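Local coordinates for putative cobalamin synthesis related protein (Corynebacterium diphtheriae, PDB 2NPN) that binds S-adenosylmethionine and is probably a tetrapyrrole methyltransferase, possibly precorrin-6A synthase, of the pathway to adenosylcobalamin, at residues I156-G168 with K177-K189. Numbering follows the deposited sequence.
With SAM (S-adenosylmethionine), chain C.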
loop_
_atom_site.group_PDB
_atom_site.type_symbol
_atom_site.label_atom_id
_atom_site.label_comp_id
_atom_site.label_asym_id
_atom_site.label_seq_id
_atom_site.Cartn_x
_atom_site.Cartn_y
_atom_site.Cartn_z
ATOM N N ILE A 156 6.613 17.445 1.719
ATOM C CA ILE A 156 5.714 16.828 2.708
ATOM C C ILE A 156 5.691 17.609 4.014
ATOM O O ILE A 156 4.826 17.391 4.869
ATOM C CB ILE A 156 6.089 15.306 2.952
ATOM C CG1 ILE A 156 4.889 14.547 3.498
ATOM C CG2 ILE A 156 7.296 15.152 3.857
ATOM C CD1 ILE A 156 5.155 13.029 3.779
ATOM N N ASN A 157 6.642 18.520 4.180
ATOM C CA ASN A 157 6.720 19.353 5.385
ATOM C C ASN A 157 7.135 20.772 5.037
ATOM O O ASN A 157 7.867 20.990 4.073
ATOM C CB ASN A 157 7.759 18.766 6.358
ATOM C CG ASN A 157 9.151 18.642 5.742
ATOM O OD1 ASN A 157 9.420 17.664 5.048
ATOM N ND2 ASN A 157 10.036 19.629 5.978
ATOM N N ARG A 158 6.722 21.740 5.858
ATOM C CA ARG A 158 7.398 23.054 5.876
ATOM C C ARG A 158 8.652 22.940 6.744
ATOM O O ARG A 158 8.850 21.934 7.450
ATOM C CB ARG A 158 6.440 24.122 6.411
ATOM C CG ARG A 158 5.283 24.311 5.467
ATOM C CD ARG A 158 4.257 25.270 6.000
ATOM N NE ARG A 158 3.388 24.627 6.988
ATOM C CZ ARG A 158 2.223 25.130 7.401
ATOM N NH1 ARG A 158 1.846 26.326 6.993
ATOM N NH2 ARG A 158 1.444 24.455 8.275
ATOM N N ILE A 159 9.503 23.955 6.699
ATOM C CA ILE A 159 10.769 23.923 7.420
ATOM C C ILE A 159 10.593 23.616 8.907
ATOM O O ILE A 159 9.820 24.265 9.617
ATOM C CB ILE A 159 11.637 25.205 7.228
ATOM C CG1 ILE A 159 12.006 25.354 5.743
ATOM C CG2 ILE A 159 12.893 25.083 8.079
ATOM C CD1 ILE A 159 12.550 26.749 5.298
ATOM N N GLY A 160 11.273 22.548 9.335
ATOM C CA GLY A 160 11.255 22.065 10.705
ATOM C C GLY A 160 9.969 21.430 11.196
ATOM O O GLY A 160 9.868 21.126 12.393
ATOM N N GLU A 161 8.997 21.259 10.308
ATOM C CA GLU A 161 7.608 20.899 10.702
ATOM C C GLU A 161 7.435 19.392 10.807
ATOM O O GLU A 161 7.914 18.629 9.940
ATOM C CB GLU A 161 6.623 21.389 9.630
ATOM C CG GLU A 161 5.175 21.334 10.040
ATOM C CD GLU A 161 4.221 21.991 9.032
ATOM O OE1 GLU A 161 4.486 21.966 7.787
ATOM O OE2 GLU A 161 3.195 22.542 9.520
ATOM N N ALA A 162 6.650 18.940 11.794
ATOM C CA ALA A 162 6.301 17.540 11.904
ATOM C C ALA A 162 5.360 17.099 10.805
ATOM O O ALA A 162 4.649 17.938 10.244
ATOM C CB ALA A 162 5.630 17.260 13.302
ATOM N N ILE A 163 5.341 15.792 10.531
ATOM C CA ILE A 163 4.507 15.195 9.548
ATOM C C ILE A 163 3.667 14.143 10.267
ATOM O O ILE A 163 4.226 13.218 10.812
ATOM C CB ILE A 163 5.298 14.489 8.461
ATOM C CG1 ILE A 163 6.219 15.484 7.757
ATOM C CG2 ILE A 163 4.343 13.846 7.479
ATOM C CD1 ILE A 163 7.547 14.933 7.491
ATOM N N HIS A 164 2.361 14.296 10.276
ATOM C CA HIS A 164 1.526 13.337 10.968
ATOM C C HIS A 164 0.799 12.503 9.911
ATOM O O HIS A 164 -0.061 13.029 9.212
ATOM C CB HIS A 164 0.537 14.078 11.839
ATOM C CG HIS A 164 -0.171 13.196 12.802
ATOM N ND1 HIS A 164 0.431 12.747 13.951
ATOM C CD2 HIS A 164 -1.404 12.658 12.773
ATOM C CE1 HIS A 164 -0.416 11.958 14.595
ATOM N NE2 HIS A 164 -1.534 11.883 13.888
ATOM N N ILE A 165 1.061 11.217 9.850
ATOM C CA ILE A 165 0.409 10.339 8.907
ATOM C C ILE A 165 -0.621 9.528 9.690
ATOM O O ILE A 165 -0.305 8.918 10.739
ATOM C CB ILE A 165 1.405 9.397 8.233
ATOM C CG1 ILE A 165 2.589 10.137 7.588
ATOM C CG2 ILE A 165 0.696 8.448 7.230
ATOM C CD1 ILE A 165 3.678 9.253 7.038
ATOM N N THR A 166 -1.843 9.511 9.179
ATOM C CA THR A 166 -2.892 8.868 9.909
ATOM C C THR A 166 -3.975 8.353 8.980
ATOM O O THR A 166 -3.846 8.374 7.759
ATOM C CB THR A 166 -3.407 9.763 11.044
ATOM O OG1 THR A 166 -4.149 8.969 11.981
ATOM C CG2 THR A 166 -4.264 10.927 10.480
ATOM N N THR A 167 -5.038 7.866 9.571
ATOM C CA THR A 167 -6.130 7.241 8.803
ATOM C C THR A 167 -7.359 8.145 8.845
ATOM O O THR A 167 -7.487 9.024 9.712
ATOM C CB THR A 167 -6.508 5.900 9.426
ATOM O OG1 THR A 167 -7.080 6.132 10.728
ATOM C CG2 THR A 167 -5.273 4.947 9.517
ATOM N N GLY A 168 -8.281 7.909 7.915
ATOM C CA GLY A 168 -9.511 8.672 7.891
ATOM C C GLY A 168 -10.257 8.518 9.212
ATOM O O GLY A 168 -10.790 9.492 9.748
ATOM N N LYS A 177 -3.033 20.705 16.271
ATOM C CA LYS A 177 -1.621 20.921 16.030
ATOM C C LYS A 177 -1.112 19.916 15.011
ATOM O O LYS A 177 -0.395 20.272 14.107
ATOM C CB LYS A 177 -0.817 20.842 17.332
ATOM C CG LYS A 177 0.698 20.733 17.158
ATOM C CD LYS A 177 1.278 21.887 16.353
ATOM C CE LYS A 177 2.732 22.198 16.740
ATOM N NZ LYS A 177 3.189 23.412 16.026
ATOM N N ASP A 178 -1.498 18.659 15.159
ATOM C CA ASP A 178 -1.070 17.646 14.185
ATOM C C ASP A 178 -1.712 17.827 12.811
ATOM O O ASP A 178 -1.084 17.537 11.772
ATOM C CB ASP A 178 -1.347 16.276 14.707
ATOM C CG ASP A 178 -0.407 15.855 15.811
ATOM O OD1 ASP A 178 0.617 16.528 16.113
ATOM O OD2 ASP A 178 -0.749 14.835 16.400
ATOM N N ARG A 179 -2.955 18.303 12.778
ATOM C CA ARG A 179 -3.656 18.566 11.533
ATOM C C ARG A 179 -3.076 19.752 10.749
ATOM O O ARG A 179 -3.519 20.023 9.621
ATOM C CB ARG A 179 -5.135 18.730 11.785
ATOM C CG ARG A 179 -5.797 17.402 12.106
ATOM C CD ARG A 179 -7.299 17.540 12.104
ATOM N NE ARG A 179 -7.749 17.946 13.425
ATOM C CZ ARG A 179 -8.185 19.150 13.774
ATOM N NH1 ARG A 179 -8.531 19.359 15.030
ATOM N NH2 ARG A 179 -8.285 20.147 12.900
ATOM N N ARG A 180 -2.074 20.429 11.305
ATOM C CA ARG A 180 -1.423 21.506 10.608
ATOM C C ARG A 180 -0.639 21.008 9.384
ATOM O O ARG A 180 -0.375 21.775 8.441
ATOM C CB ARG A 180 -0.501 22.290 11.508
ATOM C CG ARG A 180 -1.286 23.158 12.512
ATOM C CD ARG A 180 -0.337 24.097 13.287
ATOM N NE ARG A 180 0.385 25.027 12.403
ATOM C CZ ARG A 180 -0.132 26.148 11.902
ATOM N NH1 ARG A 180 -1.365 26.536 12.192
ATOM N NH2 ARG A 180 0.602 26.918 11.100
ATOM N N ASN A 181 -0.242 19.734 9.444
ATOM C CA ASN A 181 0.491 19.101 8.325
ATOM C C ASN A 181 0.324 17.605 8.481
ATOM O O ASN A 181 1.086 16.950 9.216
ATOM C CB ASN A 181 1.922 19.515 8.394
ATOM C CG ASN A 181 2.699 19.030 7.214
ATOM O OD1 ASN A 181 2.332 19.379 6.095
ATOM N ND2 ASN A 181 3.798 18.308 7.434
ATOM N N CYS A 182 -0.698 17.080 7.841
ATOM C CA CYS A 182 -0.969 15.686 7.999
ATOM C C CYS A 182 -1.278 15.044 6.668
ATOM O O CYS A 182 -1.646 15.697 5.704
ATOM C CB CYS A 182 -2.090 15.491 8.993
ATOM S SG CYS A 182 -3.670 16.138 8.501
ATOM N N VAL A 183 -0.993 13.759 6.621
ATOM C CA VAL A 183 -1.289 12.900 5.466
ATOM C C VAL A 183 -2.344 11.887 5.896
ATOM O O VAL A 183 -2.225 11.276 6.973
ATOM C CB VAL A 183 -0.040 12.160 5.003
ATOM C CG1 VAL A 183 -0.395 11.173 3.850
ATOM C CG2 VAL A 183 1.035 13.156 4.583
ATOM N N VAL A 184 -3.384 11.700 5.093
ATOM C CA VAL A 184 -4.496 10.834 5.428
ATOM C C VAL A 184 -4.613 9.691 4.397
ATOM O O VAL A 184 -4.644 9.935 3.188
ATOM C CB VAL A 184 -5.807 11.569 5.516
ATOM C CG1 VAL A 184 -6.930 10.663 5.972
ATOM C CG2 VAL A 184 -5.691 12.819 6.404
HETATM N N MSE A 185 -4.587 8.485 4.926
HETATM C CA MSE A 185 -4.739 7.263 4.160
HETATM C C MSE A 185 -5.954 6.490 4.674
HETATM O O MSE A 185 -6.502 6.767 5.742
HETATM C CB MSE A 185 -3.460 6.398 4.275
HETATM C CG MSE A 185 -2.244 7.175 3.860
HETATM SE SE MSE A 185 -0.533 6.220 4.057
HETATM C CE MSE A 185 -0.684 5.135 2.483
ATOM N N LEU A 186 -6.361 5.470 3.913
ATOM C CA LEU A 186 -7.417 4.572 4.369
ATOM C C LEU A 186 -8.740 5.342 4.684
ATOM O O LEU A 186 -9.529 4.892 5.507
ATOM C CB LEU A 186 -6.968 3.760 5.568
ATOM C CG LEU A 186 -5.844 2.779 5.274
ATOM C CD1 LEU A 186 -5.307 2.185 6.570
ATOM C CD2 LEU A 186 -6.374 1.634 4.393
ATOM N N ASP A 187 -9.021 6.424 3.977
ATOM C CA ASP A 187 -10.269 7.166 4.217
ATOM C C ASP A 187 -11.321 6.666 3.246
ATOM O O ASP A 187 -11.224 6.926 2.053
ATOM C CB ASP A 187 -10.103 8.693 4.002
ATOM C CG ASP A 187 -11.347 9.497 4.386
ATOM O OD1 ASP A 187 -12.351 8.923 4.893
ATOM O OD2 ASP A 187 -11.289 10.726 4.200
ATOM N N GLY A 188 -12.288 5.928 3.766
ATOM C CA GLY A 188 -13.407 5.432 2.950
ATOM C C GLY A 188 -14.510 6.443 2.753
ATOM O O GLY A 188 -15.482 6.150 2.053
ATOM N N LYS A 189 -14.410 7.579 3.438
ATOM C CA LYS A 189 -15.438 8.585 3.447
ATOM C C LYS A 189 -14.732 9.839 2.947
ATOM O O LYS A 189 -13.876 9.750 2.030
ATOM C CB LYS A 189 -16.043 8.765 4.848
ATOM C CG LYS A 189 -16.636 7.496 5.456
ATOM C CD LYS A 189 -17.155 7.804 6.877
ATOM C CE LYS A 189 -17.903 6.646 7.519
ATOM N NZ LYS A 189 -18.259 6.911 8.940
HETATM N N SAM C . 1.849 -0.082 1.793
HETATM C CA SAM C . 1.080 0.933 1.011
HETATM C C SAM C . 1.940 2.132 0.659
HETATM O O SAM C . 1.435 3.070 -0.015
HETATM O OXT SAM C . 3.139 2.145 1.003
HETATM C CB SAM C . -0.182 1.364 1.781
HETATM C CG SAM C . -1.227 0.258 1.932
HETATM S SD SAM C . -2.798 0.748 2.726
HETATM C CE SAM C . -3.538 -0.910 2.759
HETATM C "C5'" SAM C . -3.909 1.385 1.422
HETATM C "C4'" SAM C . -4.022 2.918 1.382
HETATM O "O4'" SAM C . -2.917 3.437 0.720
HETATM C "C3'" SAM C . -5.218 3.464 0.601
HETATM O "O3'" SAM C . -6.396 3.488 1.368
HETATM C "C2'" SAM C . -4.767 4.839 0.188
HETATM O "O2'" SAM C . -4.801 5.708 1.307
HETATM C "C1'" SAM C . -3.327 4.505 -0.139
HETATM N N9 SAM C . -3.124 4.141 -1.559
HETATM C C8 SAM C . -2.540 2.967 -2.009
HETATM N N7 SAM C . -2.429 2.987 -3.340
HETATM C C5 SAM C . -2.897 4.200 -3.762
HETATM C C6 SAM C . -2.967 4.798 -5.012
HETATM N N6 SAM C . -2.548 4.168 -6.139
HETATM N N1 SAM C . -3.495 6.080 -5.114
HETATM C C2 SAM C . -3.868 6.765 -3.973
HETATM N N3 SAM C . -3.794 6.183 -2.737
HETATM C C4 SAM C . -3.294 4.929 -2.616
HETATM O O HOH W 1 3.045 23.693 11.752
#
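In the mixed sheet of this tetrapyrrole methylase, edge strand 164-167 pairs in parallel with strand 181-185, whose far end meets S-adenosylmethionine. The ladder alternates between the strands: His164 N gives its hydrogen to Asn181 O, Val183 N to His164 O, Thr166 N to Val183 O, and Met185 N to Thr166 O (2.9 Å). Beta-branched Ile165 and Val183 suit these extended positions and point to one face, where Ile156 from the loop brings its CD1 to 4.2 Å from Val183 CG2; Val145 of helix 144-152 covers Ile156, Val183 and Met185. On the other face, Asp178 lies over the His164 ring, its CB 4.0 Å from the ring centroid in a CH-pi contact, with the carboxylate stacked 19° from the ring plane.

Asn181 ties the loop 156-163, which leads into strand 164-167, to its own strand. With CG anti to the backbone N (chi1 -174°), its amide reaches into the loop, and ND2 spends both hydrogens on main-chain carbonyls: Ile156 O at 2.9 Å, met on a lone pair, and Ala162 O at 3.0 Å. A primary amide suits the place, since OD1 can still accept from Arg248 NE. The Glu161 carboxylate stacks on this amide, planes 4° apart, while Arg158 grips that carboxylate side-on, NE to OE1 and NH2 to OE2, in a salt bridge across a type II turn whose Gly160 has positive phi. A water links Glu161 OE2 to NE of Arg180, whose NH1 is salt-bridged to Asp251.

At the cofactor end, selenomethionine Met185 lays CE 3.3 Å from SAM O4', and Leu186 N donates to the ribose hydroxyl O2' at 3.0 Å.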